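Local coordinates for short-chain dehydrogenase/reductase SDR (Burkholderia phymatum, PDB 5IG2), which binds NAD in a Rossmann-fold domain and probably uses it to oxidise a CH-OH group of a substrate or to reduce the matching carbonyl, at residues A99-A103 with W117-N122; V171-T175 with C191-C195; F198-A204 with L231-R236. All coordinates share one frame; numbering follows the deposited sequence.

Interaction 1: A99-A103 with W117-N122; sequences AGVGA and WVFGVN. With NAD (nicotinamide-adenine-dinucleotide), chain F.
N122 ND2 is gripped twice, by V101 O at 2.9 Å and by S167 OG outside these segments. The loop 99-103 carries the end of the Asn-Asn-Ala-Gly motif of short-chain dehydrogenases, and N122, on helix 112-140, reads its backbone on both sides of one residue. Its OD1 accepts from V101 N at 2.9 Å, on a lone pair and nearly straight (163°), while ND2 donates to V101 O close to its own amide plane. An asparagine suits the place because one short flat group can accept from the N-H and donate to the C=O of the same residue.

V101 turns its branches to the helix. With chi1 -61°, CG2 sits between the backbone N and the carbonyl carbon and lies over the face of W117, 3.8 Å from the centroid of the five-membered ring; CB and CG1 meet CZ2. G100 has no side chain, and its CA can therefore approach both N122 OD1 and NAD O3D of the nicotinamide ribose. A99 CB packs 3.5 Å from adenine N3A, and V121 CG2 is 3.6 Å from adenine N6A. One water donates to both A99 O and V121 O, 2.8 Å from each.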
loop_
_atom_site.group_PDB
_atom_site.type_symbol
_atom_site.label_atom_id
_atom_site.label_comp_id
_atom_site.label_asym_id
_atom_site.label_seq_id
_atom_site.Cartn_x
_atom_site.Cartn_y
_atom_site.Cartn_z
ATOM N N ALA B 99 -49.298 17.087 -6.217
ATOM C CA ALA B 99 -48.774 17.307 -7.562
ATOM C C ALA B 99 -48.824 18.784 -7.920
ATOM O O ALA B 99 -49.766 19.499 -7.566
ATOM C CB ALA B 99 -49.568 16.501 -8.597
ATOM N N GLY B 100 -47.790 19.242 -8.621
ATOM C CA GLY B 100 -47.751 20.626 -9.050
ATOM C C GLY B 100 -46.718 20.818 -10.131
ATOM O O GLY B 100 -45.801 20.004 -10.295
ATOM N N VAL B 101 -46.896 21.896 -10.899
ATOM C CA VAL B 101 -45.982 22.289 -11.962
ATOM C C VAL B 101 -45.775 23.796 -11.864
ATOM O O VAL B 101 -46.394 24.476 -11.040
ATOM C CB VAL B 101 -46.499 21.897 -13.369
ATOM C CG1 VAL B 101 -46.668 20.402 -13.491
ATOM C CG2 VAL B 101 -47.825 22.612 -13.683
ATOM N N GLY B 102 -44.916 24.324 -12.726
ATOM C CA GLY B 102 -44.670 25.755 -12.728
ATOM C C GLY B 102 -44.180 26.247 -14.068
ATOM O O GLY B 102 -43.751 25.470 -14.927
ATOM N N ALA B 103 -44.253 27.563 -14.233
ATOM C CA ALA B 103 -43.687 28.268 -15.371
ATOM C C ALA B 103 -43.362 29.676 -14.909
ATOM O O ALA B 103 -43.989 30.192 -13.984
ATOM C CB ALA B 103 -44.654 28.299 -16.558
ATOM N N TRP B 117 -52.090 25.048 -18.232
ATOM C CA TRP B 117 -51.307 23.944 -17.692
ATOM C C TRP B 117 -51.143 24.080 -16.182
ATOM O O TRP B 117 -51.496 23.172 -15.418
ATOM C CB TRP B 117 -49.942 23.896 -18.375
ATOM C CG TRP B 117 -49.012 22.825 -17.839
ATOM C CD1 TRP B 117 -49.342 21.546 -17.490
ATOM C CD2 TRP B 117 -47.604 22.961 -17.588
ATOM N NE1 TRP B 117 -48.220 20.872 -17.053
ATOM C CE2 TRP B 117 -47.143 21.720 -17.100
ATOM C CE3 TRP B 117 -46.689 24.013 -17.735
ATOM C CZ2 TRP B 117 -45.798 21.496 -16.761
ATOM C CZ3 TRP B 117 -45.350 23.795 -17.386
ATOM C CH2 TRP B 117 -44.920 22.543 -16.906
ATOM N N VAL B 118 -50.614 25.224 -15.737
ATOM C CA VAL B 118 -50.316 25.408 -14.317
ATOM C C VAL B 118 -51.593 25.379 -13.496
ATOM O O VAL B 118 -51.648 24.752 -12.431
ATOM C CB VAL B 118 -49.540 26.720 -14.093
ATOM C CG1 VAL B 118 -49.231 26.917 -12.604
ATOM C CG2 VAL B 118 -48.265 26.728 -14.920
ATOM N N PHE B 119 -52.640 26.052 -13.967
ATOM C CA PHE B 119 -53.857 26.072 -13.169
ATOM C C PHE B 119 -54.565 24.726 -13.202
ATOM O O PHE B 119 -55.210 24.341 -12.217
ATOM C CB PHE B 119 -54.772 27.211 -13.625
ATOM C CG PHE B 119 -54.523 28.493 -12.872
ATOM C CD1 PHE B 119 -53.397 29.255 -13.137
ATOM C CD2 PHE B 119 -55.381 28.903 -11.861
ATOM C CE1 PHE B 119 -53.138 30.426 -12.426
ATOM C CE2 PHE B 119 -55.138 30.069 -11.148
ATOM C CZ PHE B 119 -54.015 30.834 -11.433
ATOM N N GLY B 120 -54.427 23.984 -14.302
ATOM C CA GLY B 120 -55.038 22.668 -14.368
ATOM C C GLY B 120 -54.464 21.710 -13.342
ATOM O O GLY B 120 -55.198 20.945 -12.711
ATOM N N VAL B 121 -53.147 21.738 -13.153
ATOM C CA VAL B 121 -52.546 20.858 -12.156
ATOM C C VAL B 121 -52.678 21.455 -10.765
ATOM O O VAL B 121 -53.176 20.802 -9.837
ATOM C CB VAL B 121 -51.070 20.573 -12.492
ATOM C CG1 VAL B 121 -50.486 19.579 -11.473
ATOM C CG2 VAL B 121 -50.928 20.076 -13.944
ATOM N N ASN B 122 -52.225 22.702 -10.604
ATOM C CA ASN B 122 -52.023 23.282 -9.280
ATOM C C ASN B 122 -53.327 23.664 -8.600
ATOM O O ASN B 122 -53.415 23.604 -7.370
ATOM C CB ASN B 122 -51.131 24.522 -9.373
ATOM C CG ASN B 122 -49.701 24.192 -9.751
ATOM O OD1 ASN B 122 -49.397 23.070 -10.151
ATOM N ND2 ASN B 122 -48.804 25.178 -9.611
HETATM P PA NAD F . -41.468 17.246 -8.232
HETATM O O1A NAD F . -41.320 17.577 -9.665
HETATM O O2A NAD F . -40.253 16.514 -7.640
HETATM O O5B NAD F . -42.780 16.404 -7.904
HETATM C C5B NAD F . -44.060 16.795 -8.435
HETATM C C4B NAD F . -44.647 15.582 -9.102
HETATM O O4B NAD F . -45.953 15.910 -9.624
HETATM C C3B NAD F . -43.833 15.010 -10.276
HETATM O O3B NAD F . -43.524 13.635 -10.075
HETATM C C2B NAD F . -44.764 15.189 -11.486
HETATM O O2B NAD F . -44.655 14.123 -12.422
HETATM C C1B NAD F . -46.129 15.172 -10.814
HETATM N N9A NAD F . -47.194 15.783 -11.599
HETATM C C8A NAD F . -47.120 16.915 -12.367
HETATM N N7A NAD F . -48.206 17.163 -13.060
HETATM C C5A NAD F . -49.057 16.123 -12.719
HETATM C C6A NAD F . -50.365 15.798 -13.123
HETATM N N6A NAD F . -51.038 16.466 -14.063
HETATM N N1A NAD F . -50.945 14.715 -12.559
HETATM C C2A NAD F . -50.247 14.002 -11.668
HETATM N N3A NAD F . -48.997 14.195 -11.229
HETATM C C4A NAD F . -48.453 15.276 -11.803
HETATM O O3 NAD F . -41.716 18.577 -7.400
HETATM P PN NAD F . -42.122 18.826 -5.874
HETATM O O1N NAD F . -42.019 17.560 -5.106
HETATM O O2N NAD F . -41.355 20.008 -5.420
HETATM O O5D NAD F . -43.646 19.239 -6.078
HETATM C C5D NAD F . -44.656 18.897 -5.104
HETATM C C4D NAD F . -45.416 20.153 -4.755
HETATM O O4D NAD F . -44.595 21.030 -3.947
HETATM C C3D NAD F . -45.893 20.991 -5.948
HETATM O O3D NAD F . -47.235 21.410 -5.729
HETATM C C2D NAD F . -44.960 22.203 -5.908
HETATM O O2D NAD F . -45.582 23.339 -6.497
HETATM C C1D NAD F . -44.791 22.339 -4.402
HETATM N N1N NAD F . -43.614 23.205 -3.911
HETATM C C2N NAD F . -42.361 22.849 -4.248
HETATM C C3N NAD F . -41.284 23.584 -3.786
HETATM C C7N NAD F . -39.860 23.167 -3.984
HETATM O O7N NAD F . -38.958 24.009 -3.851
HETATM N N7N NAD F . -39.625 21.936 -4.409
HETATM C C4N NAD F . -41.529 24.680 -2.968
HETATM C C5N NAD F . -42.828 25.012 -2.624
HETATM C C6N NAD F . -43.867 24.262 -3.114
HETATM O O HOH W 1 -52.559 19.156 -7.647
#

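Interaction 2: V171-T175 with C191-C195; sequences VVSLT and CSLLC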
loop_
_atom_site.group_PDB
_atom_site.type_symbol
_atom_site.label_atom_id
_atom_site.label_comp_id
_atom_site.label_asym_id
_atom_site.label_seq_id
_atom_site.Cartn_x
_atom_site.Cartn_y
_atom_site.Cartn_z
ATOM N N VAL B 171 -54.651 28.028 -3.993
ATOM C CA VAL B 171 -54.619 26.869 -3.097
ATOM C C VAL B 171 -54.689 27.320 -1.640
ATOM O O VAL B 171 -55.414 26.731 -0.825
ATOM C CB VAL B 171 -53.367 26.010 -3.362
ATOM C CG1 VAL B 171 -53.245 24.849 -2.325
ATOM C CG2 VAL B 171 -53.385 25.463 -4.781
ATOM N N VAL B 172 -53.950 28.378 -1.293
ATOM C CA VAL B 172 -53.975 28.879 0.084
ATOM C C VAL B 172 -55.405 29.201 0.513
ATOM O O VAL B 172 -55.901 28.694 1.528
ATOM C CB VAL B 172 -53.060 30.106 0.237
ATOM C CG1 VAL B 172 -53.349 30.795 1.561
ATOM C CG2 VAL B 172 -51.575 29.697 0.178
ATOM N N SER B 173 -56.097 30.041 -0.264
ATOM C CA SER B 173 -57.416 30.497 0.164
ATOM C C SER B 173 -58.459 29.389 0.071
ATOM O O SER B 173 -59.364 29.317 0.916
ATOM C CB SER B 173 -57.863 31.698 -0.658
ATOM O OG SER B 173 -59.143 32.105 -0.224
ATOM N N LEU B 174 -58.379 28.528 -0.953
ATOM C CA LEU B 174 -59.354 27.443 -1.012
ATOM C C LEU B 174 -59.190 26.527 0.188
ATOM O O LEU B 174 -60.180 26.031 0.734
ATOM C CB LEU B 174 -59.251 26.658 -2.326
ATOM C CG LEU B 174 -58.198 25.583 -2.593
ATOM C CD1 LEU B 174 -58.549 24.238 -1.958
ATOM C CD2 LEU B 174 -58.036 25.397 -4.092
ATOM N N THR B 175 -57.949 26.329 0.642
ATOM C CA THR B 175 -57.720 25.449 1.778
ATOM C C THR B 175 -58.145 26.123 3.077
ATOM O O THR B 175 -58.710 25.472 3.963
ATOM C CB THR B 175 -56.244 25.023 1.821
ATOM O OG1 THR B 175 -55.853 24.501 0.535
ATOM C CG2 THR B 175 -55.996 23.942 2.913
ATOM N N CYS B 191 -58.130 19.581 7.755
ATOM C CA CYS B 191 -57.235 19.840 6.637
ATOM C C CYS B 191 -56.059 20.704 7.085
ATOM O O CYS B 191 -56.101 21.351 8.134
ATOM C CB CYS B 191 -57.993 20.485 5.472
ATOM S SG CYS B 191 -58.623 22.144 5.794
ATOM N N SER B 192 -54.996 20.683 6.277
ATOM C CA SER B 192 -53.798 21.469 6.533
ATOM C C SER B 192 -53.273 22.042 5.223
ATOM O O SER B 192 -53.559 21.540 4.133
ATOM C CB SER B 192 -52.682 20.649 7.196
ATOM O OG SER B 192 -53.081 20.118 8.455
ATOM N N LEU B 193 -52.459 23.083 5.354
ATOM C CA LEU B 193 -51.949 23.843 4.224
ATOM C C LEU B 193 -50.429 23.877 4.329
ATOM O O LEU B 193 -49.886 24.488 5.255
ATOM C CB LEU B 193 -52.540 25.257 4.224
ATOM C CG LEU B 193 -52.035 26.256 3.168
ATOM C CD1 LEU B 193 -52.355 25.768 1.752
ATOM C CD2 LEU B 193 -52.603 27.653 3.429
ATOM N N LEU B 194 -49.746 23.252 3.369
ATOM C CA LEU B 194 -48.288 23.136 3.381
ATOM C C LEU B 194 -47.663 24.211 2.490
ATOM O O LEU B 194 -47.943 24.262 1.286
ATOM C CB LEU B 194 -47.868 21.740 2.922
ATOM C CG LEU B 194 -46.374 21.473 2.769
ATOM C CD1 LEU B 194 -45.669 21.625 4.110
ATOM C CD2 LEU B 194 -46.159 20.081 2.208
ATOM N N CYS B 195 -46.792 25.049 3.075
ATOM C CA CYS B 195 -46.199 26.203 2.383
ATOM C C CYS B 195 -44.678 26.216 2.501
ATOM O O CYS B 195 -44.110 27.010 3.272
ATOM C CB CYS B 195 -46.769 27.511 2.934
ATOM S SG CYS B 195 -48.564 27.700 2.719
#
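L193, T175 and V172 make most of this contact, and it is mainly apolar: no hydrogen bond joins the two segments. Helix 162-185 follows strand 144-149 and leads into strand 189-194, the beta-alpha-beta crossover of a Rossmann fold. Accordingly, the short helix and strand axes run nearly antiparallel, at 163°, and approach to 8.8 Å.

L193 extends its fork from the strand to the helix, with CG anti to the backbone N (chi1 175°). Its two methyls divide the work. CD2 reaches V172 CG1 at 3.7 Å, the two side chains crossing at about a right angle, while CD1 touches both V172 CA and T175 OG1, 3.9 Å from the latter. A leucine serves well here because its branched end can fill two neighbouring sites on the helix surface.

T175 shows one polar and one apolar branch. OG1 donates to V171 O at 2.6 Å, one turn back, and T175 N reaches the same oxygen from the opposite face of its plane. CG2, anti to the backbone N, is thereby left to face the strand, 3.6 Å from S192 O. This small beta-branched residue thus bonds its hydroxyl to the helix backbone, and N148 ND2 of strand 144-149 is hydrogen-bonded to the same OG1. Beyond T175, C191 SG lies 3.8 Å from T175 O.

Strand 189-194 is flanked in the parallel sheet by strand 144-149, to which S192 and L194 are bonded, and by strand 259-260, while S173 and L174 of helix 162-185 pack against a second subunit.

Interaction 3: F198-A204 with L231-R236; sequences FVPTGIA and LQRAVR. With NAD (nicotinamide-adenine-dinucleotide), chain F.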
loop_
_atom_site.group_PDB
_atom_site.type_symbol
_atom_site.label_atom_id
_atom_site.label_comp_id
_atom_site.label_asym_id
_atom_site.label_seq_id
_atom_site.Cartn_x
_atom_site.Cartn_y
_atom_site.Cartn_z
ATOM N N PHE B 198 -37.849 26.820 -1.059
ATOM C CA PHE B 198 -37.195 25.960 -2.044
ATOM C C PHE B 198 -36.593 24.715 -1.395
ATOM O O PHE B 198 -35.897 24.804 -0.380
ATOM C CB PHE B 198 -36.109 26.739 -2.782
ATOM C CG PHE B 198 -36.603 27.992 -3.430
ATOM C CD1 PHE B 198 -37.409 27.933 -4.552
ATOM C CD2 PHE B 198 -36.254 29.234 -2.918
ATOM C CE1 PHE B 198 -37.858 29.088 -5.150
ATOM C CE2 PHE B 198 -36.695 30.381 -3.510
ATOM C CZ PHE B 198 -37.502 30.314 -4.629
ATOM N N VAL B 199 -36.861 23.558 -1.998
ATOM C CA VAL B 199 -36.366 22.251 -1.558
ATOM C C VAL B 199 -35.892 21.496 -2.796
ATOM O O VAL B 199 -36.585 21.549 -3.827
ATOM C CB VAL B 199 -37.469 21.455 -0.837
ATOM C CG1 VAL B 199 -36.983 20.055 -0.493
ATOM C CG2 VAL B 199 -37.932 22.186 0.404
ATOM N N PRO B 200 -34.730 20.771 -2.762
ATOM C CA PRO B 200 -34.310 20.007 -3.948
ATOM C C PRO B 200 -35.320 18.947 -4.364
ATOM O O PRO B 200 -35.476 17.924 -3.691
ATOM C CB PRO B 200 -32.982 19.367 -3.509
ATOM C CG PRO B 200 -32.472 20.246 -2.429
ATOM C CD PRO B 200 -33.704 20.725 -1.700
ATOM N N THR B 201 -36.025 19.196 -5.468
ATOM C CA THR B 201 -36.952 18.241 -6.079
ATOM C C THR B 201 -36.835 18.387 -7.594
ATOM O O THR B 201 -35.918 19.037 -8.104
ATOM C CB THR B 201 -38.409 18.482 -5.646
ATOM O OG1 THR B 201 -38.849 19.735 -6.180
ATOM C CG2 THR B 201 -38.560 18.490 -4.130
ATOM N N GLY B 202 -37.799 17.814 -8.318
ATOM C CA GLY B 202 -37.891 17.977 -9.753
ATOM C C GLY B 202 -38.732 19.150 -10.214
ATOM O O GLY B 202 -38.974 19.275 -11.418
ATOM N N ILE B 203 -39.162 20.031 -9.303
ATOM C CA ILE B 203 -40.179 21.021 -9.651
ATOM C C ILE B 203 -39.669 21.982 -10.715
ATOM O O ILE B 203 -40.454 22.486 -11.531
ATOM C CB ILE B 203 -40.662 21.765 -8.390
ATOM C CG1 ILE B 203 -41.905 22.612 -8.691
ATOM C CG2 ILE B 203 -39.552 22.656 -7.827
ATOM C CD1 ILE B 203 -43.090 21.822 -9.203
ATOM N N ALA B 204 -38.356 22.243 -10.750
ATOM C CA ALA B 204 -37.819 23.122 -11.787
ATOM C C ALA B 204 -37.771 22.451 -13.145
ATOM O O ALA B 204 -37.556 23.132 -14.150
ATOM C CB ALA B 204 -36.422 23.622 -11.421
ATOM N N LEU B 231 -34.837 29.547 -10.907
ATOM C CA LEU B 231 -35.568 28.515 -10.184
ATOM C C LEU B 231 -34.745 27.230 -10.068
ATOM O O LEU B 231 -34.737 26.584 -9.014
ATOM C CB LEU B 231 -36.909 28.246 -10.868
ATOM C CG LEU B 231 -37.776 27.191 -10.181
ATOM C CD1 LEU B 231 -38.274 27.712 -8.841
ATOM C CD2 LEU B 231 -38.929 26.778 -11.073
ATOM N N GLN B 232 -34.047 26.844 -11.137
ATOM C CA GLN B 232 -33.185 25.667 -11.054
ATOM C C GLN B 232 -32.179 25.815 -9.920
ATOM O O GLN B 232 -31.997 24.895 -9.112
ATOM C CB GLN B 232 -32.466 25.439 -12.384
ATOM C CG GLN B 232 -33.346 24.885 -13.500
ATOM C CD GLN B 232 -33.410 23.365 -13.493
ATOM O OE1 GLN B 232 -32.672 22.705 -12.757
ATOM N NE2 GLN B 232 -34.294 22.801 -14.317
ATOM N N ARG B 233 -31.549 26.990 -9.824
ATOM C CA ARG B 233 -30.534 27.226 -8.797
ATOM C C ARG B 233 -31.141 27.237 -7.397
ATOM O O ARG B 233 -30.566 26.673 -6.459
ATOM C CB ARG B 233 -29.813 28.553 -9.062
ATOM C CG ARG B 233 -28.970 28.608 -10.331
ATOM C CD ARG B 233 -28.370 30.003 -10.543
ATOM N NE ARG B 233 -27.725 30.518 -9.329
ATOM C CZ ARG B 233 -28.187 31.526 -8.588
ATOM N NH1 ARG B 233 -29.308 32.155 -8.928
ATOM N NH2 ARG B 233 -27.523 31.914 -7.504
ATOM N N ALA B 234 -32.285 27.904 -7.229
ATOM C CA ALA B 234 -32.868 28.040 -5.901
ATOM C C ALA B 234 -33.322 26.690 -5.375
ATOM O O ALA B 234 -33.085 26.352 -4.211
ATOM C CB ALA B 234 -34.036 29.026 -5.949
ATOM N N VAL B 235 -33.958 25.902 -6.235
ATOM C CA VAL B 235 -34.458 24.588 -5.844
ATOM C C VAL B 235 -33.304 23.665 -5.465
ATOM O O VAL B 235 -33.315 23.023 -4.406
ATOM C CB VAL B 235 -35.316 24.012 -6.985
ATOM C CG1 VAL B 235 -35.527 22.521 -6.818
ATOM C CG2 VAL B 235 -36.667 24.767 -7.055
ATOM N N ARG B 236 -32.282 23.587 -6.311
ATOM C CA ARG B 236 -31.238 22.605 -6.050
ATOM C C ARG B 236 -30.429 22.950 -4.810
ATOM O O ARG B 236 -29.797 22.060 -4.231
ATOM C CB ARG B 236 -30.311 22.469 -7.261
ATOM C CG ARG B 236 -29.406 23.647 -7.454
ATOM C CD ARG B 236 -28.598 23.590 -8.736
ATOM N NE ARG B 236 -27.581 24.641 -8.715
ATOM C CZ ARG B 236 -26.950 25.093 -9.787
ATOM N NH1 ARG B 236 -27.243 24.591 -10.981
ATOM N NH2 ARG B 236 -26.035 26.051 -9.664
HETATM P PA NAD F . -41.468 17.246 -8.232
HETATM O O1A NAD F . -41.320 17.577 -9.665
HETATM O O2A NAD F . -40.253 16.514 -7.640
HETATM O O5B NAD F . -42.780 16.404 -7.904
HETATM C C5B NAD F . -44.060 16.795 -8.435
HETATM C C4B NAD F . -44.647 15.582 -9.102
HETATM O O4B NAD F . -45.953 15.910 -9.624
HETATM C C3B NAD F . -43.833 15.010 -10.276
HETATM O O3B NAD F . -43.524 13.635 -10.075
HETATM C C2B NAD F . -44.764 15.189 -11.486
HETATM O O2B NAD F . -44.655 14.123 -12.422
HETATM C C1B NAD F . -46.129 15.172 -10.814
HETATM N N9A NAD F . -47.194 15.783 -11.599
HETATM C C8A NAD F . -47.120 16.915 -12.367
HETATM N N7A NAD F . -48.206 17.163 -13.060
HETATM C C5A NAD F . -49.057 16.123 -12.719
HETATM C C6A NAD F . -50.365 15.798 -13.123
HETATM N N6A NAD F . -51.038 16.466 -14.063
HETATM N N1A NAD F . -50.945 14.715 -12.559
HETATM C C2A NAD F . -50.247 14.002 -11.668
HETATM N N3A NAD F . -48.997 14.195 -11.229
HETATM C C4A NAD F . -48.453 15.276 -11.803
HETATM O O3 NAD F . -41.716 18.577 -7.400
HETATM P PN NAD F . -42.122 18.826 -5.874
HETATM O O1N NAD F . -42.019 17.560 -5.106
HETATM O O2N NAD F . -41.355 20.008 -5.420
HETATM O O5D NAD F . -43.646 19.239 -6.078
HETATM C C5D NAD F . -44.656 18.897 -5.104
HETATM C C4D NAD F . -45.416 20.153 -4.755
HETATM O O4D NAD F . -44.595 21.030 -3.947
HETATM C C3D NAD F . -45.893 20.991 -5.948
HETATM O O3D NAD F . -47.235 21.410 -5.729
HETATM C C2D NAD F . -44.960 22.203 -5.908
HETATM O O2D NAD F . -45.582 23.339 -6.497
HETATM C C1D NAD F . -44.791 22.339 -4.402
HETATM N N1N NAD F . -43.614 23.205 -3.911
HETATM C C2N NAD F . -42.361 22.849 -4.248
HETATM C C3N NAD F . -41.284 23.584 -3.786
HETATM C C7N NAD F . -39.860 23.167 -3.984
HETATM O O7N NAD F . -38.958 24.009 -3.851
HETATM N N7N NAD F . -39.625 21.936 -4.409
HETATM C C4N NAD F . -41.529 24.680 -2.968
HETATM C C5N NAD F . -42.828 25.012 -2.624
HETATM C C6N NAD F . -43.867 24.262 -3.114
#
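The loop 198-204 lines the nicotinamide and pyrophosphate part of the NAD pocket, and helix 222-236 packs against it, through A234 on the F198 ring and V235 against the backbone of the loop. A234 CB sits over the centre of the F198 ring, 3.6 Å from its centroid and only 4° off the normal. The small methyl suits a place where a flat ring has to come down close to a helix. V235 spreads its two branches: CG1, anti to the backbone N (chi1 164°), meets V199 O at 3.3 Å, and CG2 meets I203 CG2 at 3.7 Å.

In short-chain dehydrogenases the segment after the sixth strand of the Rossmann sheet holds the carboxamide, and here V199 does so through its backbone. V199 N donates to NAD O7N at 2.8 Å, and NAD N7N donates to V199 O at 3.1 Å. T201 OG1 hydrogen-bonds to the phosphate oxygen NAD O2N at 2.6 Å and also accepts from I203 N, closing an ST turn; G202 N donates to NAD O2A at 2.9 Å.

P200, which has no N-H to give, lays its ring against the end of the helix, with CG near V235 O and R236 O. R236 turns away from the loop to form a salt bridge with D13 of a third subunit. At the other end, A204 CB packs on Q232 CD, 3.7 Å away.

Interactions 1 and 3 hold different parts of the same NAD molecule: 99-103 lies along its adenine and its nicotinamide ribose, 198-204 along its phosphates and carboxamide. Their centres are about 15 Å apart, and they meet where G100 O lies 3.4 Å from I203 CD1. Interaction 2 stands back from the cofactor, the side chain of C195 being about 7 Å from it. It touches interaction 1 where V171 CG2 packs on N122 O at 3.2 Å, and the helix carrying V171 also bears K168, which binds NAD. Interactions 2 and 3, with centres about 21 Å apart, are joined by the chain itself, since strand 189-194 runs on into the loop 198-204.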